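Local structure of uncharacterized protein from DUF364 family (Desulfitobacterium hafniense, 3L5O) at residues A[24-38]-A[74-87]. The protein is of unknown function, but its combination of enolase-like and Rossmann-like folds suggests a possible role in heavy-metal chelation. Sequence-based numbering, arbitrary orientation.
Sequences YDAMINGIPEDFLVD and LLGLPLRVAAGCVK
Arg80 packs along Ile28 and Ile31, its CG 3.6 Å from Ile28 CG2 and its CB against Ile31 CB, the Ile31 and Arg80 side chains running past each other in opposite directions. With CG anti to the backbone N (chi1 -171°) and a bend at chi3, the chain carries its guanidinium past Ile31 O to Glu33. There Arg80 NH2 lies 3.2 Å from Glu33 CG and forms a long salt bridge, 4.0 Å, with Glu33 OE1. A leucine in place of Arg80 would probably leave Glu33 without its distant charge partner and Ile31 O without the guanidinium beside it. Next to it, Ile31 CD1 meets Ala83 CB at 3.8 Å, while Ile28 CD1 reaches Val86 CG1; Lys87 NZ makes a salt bridge to Asp25 OD1 at 3.0 Å, though the hydrogen bond in it is weak. Val37 presses CG2 onto Ala82 CB (3.6 Å) and Leu79 CD1. Three backbone bonds join 35-37 to 76-79: Val37 N to Leu77 O, Gly76 N to Val37 O, and Leu79 N to Phe35 O at 2.6 Å. Phe35 O also takes a water shared with Pro32 O and Arg80 N. Tyr104 of helix 91-105 stacks edge-to-face with Phe35. The result is a nearly antiparallel helix pair (162°) with a single beta bridge, Leu36 with Pro78, at the N-cap of helix 79-83 and just before the three-stranded antiparallel sheet of the probably enolase-like N-terminal part.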
loop_
_atom_site.group_PDB
_atom_site.type_symbol
_atom_site.label_atom_id
_atom_site.label_comp_id
_atom_site.label_asym_id
_atom_site.label_seq_id
_atom_site.Cartn_x
_atom_site.Cartn_y
_atom_site.Cartn_z
ATOM N N TYR A 24 -6.250 6.572 9.051
ATOM C CA TYR A 24 -6.032 5.255 9.681
ATOM C C TYR A 24 -7.283 4.758 10.386
ATOM O O TYR A 24 -7.663 3.605 10.206
ATOM C CB TYR A 24 -4.852 5.286 10.698
ATOM C CG TYR A 24 -3.512 5.511 10.034
ATOM C CD1 TYR A 24 -3.041 6.796 9.791
ATOM C CD2 TYR A 24 -2.755 4.438 9.577
ATOM C CE1 TYR A 24 -1.836 7.008 9.132
ATOM C CE2 TYR A 24 -1.532 4.654 8.928
ATOM C CZ TYR A 24 -1.084 5.939 8.705
ATOM O OH TYR A 24 0.111 6.174 8.035
ATOM N N ASP A 25 -7.904 5.627 11.185
ATOM C CA ASP A 25 -9.165 5.328 11.882
ATOM C C ASP A 25 -10.292 4.970 10.874
ATOM O O ASP A 25 -11.045 4.059 11.090
ATOM C CB ASP A 25 -9.606 6.548 12.697
ATOM C CG ASP A 25 -8.663 6.895 13.859
ATOM O OD1 ASP A 25 -8.005 5.972 14.424
ATOM O OD2 ASP A 25 -8.597 8.091 14.294
ATOM N N ALA A 26 -10.379 5.688 9.765
ATOM C CA ALA A 26 -11.343 5.382 8.684
ATOM C C ALA A 26 -11.173 3.944 8.159
ATOM O O ALA A 26 -12.151 3.236 7.970
ATOM C CB ALA A 26 -11.165 6.380 7.523
HETATM N N MSE A 27 -9.936 3.525 7.919
HETATM C CA MSE A 27 -9.649 2.166 7.435
HETATM C C MSE A 27 -10.004 1.124 8.471
HETATM O O MSE A 27 -10.662 0.128 8.170
HETATM C CB MSE A 27 -8.177 1.996 7.076
HETATM C CG MSE A 27 -7.739 2.762 5.882
HETATM SE SE MSE A 27 -5.878 2.324 5.404
HETATM C CE MSE A 27 -4.906 3.010 6.686
ATOM N N ILE A 28 -9.590 1.368 9.711
ATOM C CA ILE A 28 -9.789 0.383 10.789
ATOM C C ILE A 28 -11.277 0.228 11.090
ATOM O O ILE A 28 -11.790 -0.887 11.242
ATOM C CB ILE A 28 -9.010 0.809 12.081
ATOM C CG1 ILE A 28 -7.491 0.771 11.850
ATOM C CG2 ILE A 28 -9.360 -0.120 13.244
ATOM C CD1 ILE A 28 -6.698 1.539 12.912
ATOM N N ASN A 29 -11.979 1.353 11.170
ATOM C CA ASN A 29 -13.369 1.343 11.626
ATOM C C ASN A 29 -14.307 0.762 10.599
ATOM O O ASN A 29 -15.441 0.447 10.928
ATOM C CB ASN A 29 -13.817 2.751 12.044
ATOM C CG ASN A 29 -13.160 3.187 13.306
ATOM O OD1 ASN A 29 -12.906 2.345 14.162
ATOM N ND2 ASN A 29 -12.885 4.504 13.459
ATOM N N GLY A 30 -13.832 0.605 9.369
ATOM C CA GLY A 30 -14.571 -0.084 8.332
ATOM C C GLY A 30 -14.526 -1.607 8.393
ATOM O O GLY A 30 -15.251 -2.260 7.668
ATOM N N ILE A 31 -13.694 -2.181 9.256
ATOM C CA ILE A 31 -13.573 -3.637 9.348
ATOM C C ILE A 31 -14.627 -4.212 10.322
ATOM O O ILE A 31 -14.631 -3.879 11.498
ATOM C CB ILE A 31 -12.129 -4.062 9.786
ATOM C CG1 ILE A 31 -11.059 -3.494 8.841
ATOM C CG2 ILE A 31 -11.977 -5.606 9.826
ATOM C CD1 ILE A 31 -9.639 -3.627 9.371
ATOM N N PRO A 32 -15.505 -5.098 9.851
ATOM C CA PRO A 32 -16.421 -5.791 10.759
ATOM C C PRO A 32 -15.668 -6.727 11.704
ATOM O O PRO A 32 -14.670 -7.380 11.347
ATOM C CB PRO A 32 -17.339 -6.573 9.820
ATOM C CG PRO A 32 -17.115 -5.901 8.439
ATOM C CD PRO A 32 -15.693 -5.516 8.450
ATOM N N GLU A 33 -16.152 -6.753 12.936
ATOM C CA GLU A 33 -15.577 -7.568 14.009
ATOM C C GLU A 33 -15.478 -9.056 13.755
ATOM O O GLU A 33 -14.605 -9.723 14.309
ATOM C CB GLU A 33 -16.454 -7.448 15.225
ATOM C CG GLU A 33 -15.970 -6.394 16.142
ATOM C CD GLU A 33 -16.697 -6.516 17.418
ATOM O OE1 GLU A 33 -17.869 -6.136 17.404
ATOM O OE2 GLU A 33 -16.089 -7.058 18.361
ATOM N N ASP A 34 -16.414 -9.563 12.954
ATOM C CA ASP A 34 -16.520 -10.987 12.651
ATOM C C ASP A 34 -15.237 -11.551 12.033
ATOM O O ASP A 34 -14.958 -12.745 12.173
ATOM C CB ASP A 34 -17.689 -11.224 11.686
ATOM C CG ASP A 34 -19.066 -10.985 12.334
ATOM O OD1 ASP A 34 -19.152 -10.712 13.562
ATOM O OD2 ASP A 34 -20.136 -11.061 11.674
ATOM N N PHE A 35 -14.459 -10.694 11.367
ATOM C CA PHE A 35 -13.237 -11.131 10.693
ATOM C C PHE A 35 -12.114 -11.379 11.683
ATOM O O PHE A 35 -11.759 -10.471 12.454
ATOM C CB PHE A 35 -12.780 -10.094 9.667
ATOM C CG PHE A 35 -13.660 -10.018 8.456
ATOM C CD1 PHE A 35 -14.925 -9.428 8.534
ATOM C CD2 PHE A 35 -13.251 -10.553 7.251
ATOM C CE1 PHE A 35 -15.757 -9.374 7.432
ATOM C CE2 PHE A 35 -14.081 -10.501 6.145
ATOM C CZ PHE A 35 -15.342 -9.911 6.244
ATOM N N LEU A 36 -11.517 -12.577 11.620
ATOM C CA LEU A 36 -10.389 -12.940 12.496
ATOM C C LEU A 36 -9.103 -13.083 11.750
ATOM O O LEU A 36 -9.116 -13.262 10.526
ATOM C CB LEU A 36 -10.682 -14.262 13.225
ATOM C CG LEU A 36 -12.051 -14.402 13.880
ATOM C CD1 LEU A 36 -12.221 -15.803 14.445
ATOM C CD2 LEU A 36 -12.230 -13.368 14.985
ATOM N N VAL A 37 -7.986 -12.925 12.475
ATOM C CA VAL A 37 -6.644 -13.243 11.973
ATOM C C VAL A 37 -6.558 -14.759 12.018
ATOM O O VAL A 37 -6.437 -15.339 13.103
ATOM C CB VAL A 37 -5.529 -12.637 12.886
ATOM C CG1 VAL A 37 -4.133 -12.983 12.381
ATOM C CG2 VAL A 37 -5.673 -11.115 13.005
ATOM N N ASP A 38 -6.709 -15.415 10.871
ATOM C CA ASP A 38 -6.679 -16.895 10.834
ATOM C C ASP A 38 -5.283 -17.477 10.561
ATOM O O ASP A 38 -5.009 -18.641 10.865
ATOM C CB ASP A 38 -7.707 -17.428 9.829
ATOM C CG ASP A 38 -9.115 -17.090 10.245
ATOM O OD1 ASP A 38 -9.440 -17.317 11.438
ATOM O OD2 ASP A 38 -9.940 -16.553 9.485
ATOM N N LEU A 74 -1.472 -12.490 17.877
ATOM C CA LEU A 74 -2.503 -11.911 17.042
ATOM C C LEU A 74 -3.412 -12.974 16.461
ATOM O O LEU A 74 -4.579 -12.701 16.159
ATOM C CB LEU A 74 -1.885 -11.024 15.953
ATOM C CG LEU A 74 -1.115 -9.812 16.493
ATOM C CD1 LEU A 74 -0.376 -9.101 15.375
ATOM C CD2 LEU A 74 -2.050 -8.846 17.249
ATOM N N LEU A 75 -2.899 -14.199 16.337
ATOM C CA LEU A 75 -3.719 -15.313 15.858
ATOM C C LEU A 75 -4.947 -15.470 16.701
ATOM O O LEU A 75 -4.857 -15.562 17.921
ATOM C CB LEU A 75 -2.954 -16.638 15.892
ATOM C CG LEU A 75 -2.158 -16.986 14.656
ATOM C CD1 LEU A 75 -1.605 -18.388 14.862
ATOM C CD2 LEU A 75 -3.047 -16.910 13.399
ATOM N N GLY A 76 -6.100 -15.522 16.046
ATOM C CA GLY A 76 -7.366 -15.647 16.743
ATOM C C GLY A 76 -8.074 -14.339 17.024
ATOM O O GLY A 76 -9.283 -14.320 17.193
ATOM N N LEU A 77 -7.342 -13.229 17.074
ATOM C CA LEU A 77 -7.955 -11.962 17.446
ATOM C C LEU A 77 -8.754 -11.445 16.285
ATOM O O LEU A 77 -8.483 -11.778 15.142
ATOM C CB LEU A 77 -6.883 -10.918 17.835
ATOM C CG LEU A 77 -6.192 -11.166 19.191
ATOM C CD1 LEU A 77 -5.213 -10.040 19.504
ATOM C CD2 LEU A 77 -7.182 -11.307 20.281
ATOM N N PRO A 78 -9.732 -10.602 16.564
ATOM C CA PRO A 78 -10.372 -9.844 15.496
ATOM C C PRO A 78 -9.375 -9.113 14.649
ATOM O O PRO A 78 -8.432 -8.462 15.115
ATOM C CB PRO A 78 -11.274 -8.858 16.253
ATOM C CG PRO A 78 -11.608 -9.581 17.486
ATOM C CD PRO A 78 -10.334 -10.299 17.876
ATOM N N LEU A 79 -9.609 -9.214 13.355
ATOM C CA LEU A 79 -8.849 -8.500 12.376
ATOM C C LEU A 79 -8.806 -7.005 12.679
ATOM O O LEU A 79 -7.782 -6.341 12.482
ATOM C CB LEU A 79 -9.488 -8.760 11.011
ATOM C CG LEU A 79 -8.646 -8.740 9.761
ATOM C CD1 LEU A 79 -7.503 -9.772 9.847
ATOM C CD2 LEU A 79 -9.563 -9.014 8.577
ATOM N N ARG A 80 -9.904 -6.456 13.175
ATOM C CA ARG A 80 -9.920 -5.026 13.465
ATOM C C ARG A 80 -9.031 -4.658 14.652
ATOM O O ARG A 80 -8.509 -3.548 14.716
ATOM C CB ARG A 80 -11.334 -4.539 13.698
ATOM C CG ARG A 80 -11.384 -3.036 13.781
ATOM C CD ARG A 80 -12.769 -2.465 13.781
ATOM N NE ARG A 80 -13.571 -2.922 14.902
ATOM C CZ ARG A 80 -14.888 -2.792 14.953
ATOM N NH1 ARG A 80 -15.545 -2.239 13.932
ATOM N NH2 ARG A 80 -15.555 -3.211 16.021
ATOM N N VAL A 81 -8.871 -5.583 15.594
ATOM C CA VAL A 81 -7.980 -5.367 16.741
ATOM C C VAL A 81 -6.506 -5.394 16.256
ATOM O O VAL A 81 -5.735 -4.486 16.547
ATOM C CB VAL A 81 -8.248 -6.373 17.881
ATOM C CG1 VAL A 81 -7.228 -6.213 18.990
ATOM C CG2 VAL A 81 -9.653 -6.173 18.450
ATOM N N ALA A 82 -6.146 -6.427 15.515
ATOM C CA ALA A 82 -4.841 -6.521 14.874
ATOM C C ALA A 82 -4.514 -5.306 13.945
ATOM O O ALA A 82 -3.381 -4.906 13.863
ATOM C CB ALA A 82 -4.746 -7.795 14.063
ATOM N N ALA A 83 -5.521 -4.741 13.275
ATOM C CA ALA A 83 -5.351 -3.585 12.401
ATOM C C ALA A 83 -4.866 -2.357 13.174
ATOM O O ALA A 83 -4.195 -1.530 12.602
ATOM C CB ALA A 83 -6.643 -3.263 11.650
ATOM N N GLY A 84 -5.228 -2.240 14.456
ATOM C CA GLY A 84 -4.687 -1.228 15.345
ATOM C C GLY A 84 -3.162 -1.163 15.374
ATOM O O GLY A 84 -2.575 -0.122 15.684
ATOM N N CYS A 85 -2.517 -2.278 15.055
ATOM C CA CYS A 85 -1.055 -2.313 14.934
ATOM C C CYS A 85 -0.497 -1.410 13.843
ATOM O O CYS A 85 0.670 -1.044 13.920
ATOM C CB CYS A 85 -0.550 -3.739 14.687
ATOM S SG CYS A 85 -0.798 -4.871 16.044
ATOM N N VAL A 86 -1.314 -1.056 12.848
ATOM C CA VAL A 86 -0.890 -0.165 11.759
ATOM C C VAL A 86 -0.387 1.181 12.287
ATOM O O VAL A 86 0.447 1.831 11.658
ATOM C CB VAL A 86 -2.014 0.048 10.689
ATOM C CG1 VAL A 86 -3.137 0.942 11.203
ATOM C CG2 VAL A 86 -1.426 0.598 9.358
ATOM N N LYS A 87 -0.868 1.570 13.460
ATOM C CA LYS A 87 -0.496 2.832 14.049
ATOM C C LYS A 87 0.790 2.780 14.857
ATOM O O LYS A 87 1.262 3.823 15.343
ATOM C CB LYS A 87 -1.620 3.334 14.914
ATOM C CG LYS A 87 -2.962 3.588 14.223
ATOM C CD LYS A 87 -3.837 4.300 15.274
ATOM C CE LYS A 87 -5.248 4.618 14.849
ATOM N NZ LYS A 87 -6.239 3.895 15.714
HETATM O O HOH W 1 -12.528 -7.753 12.753
#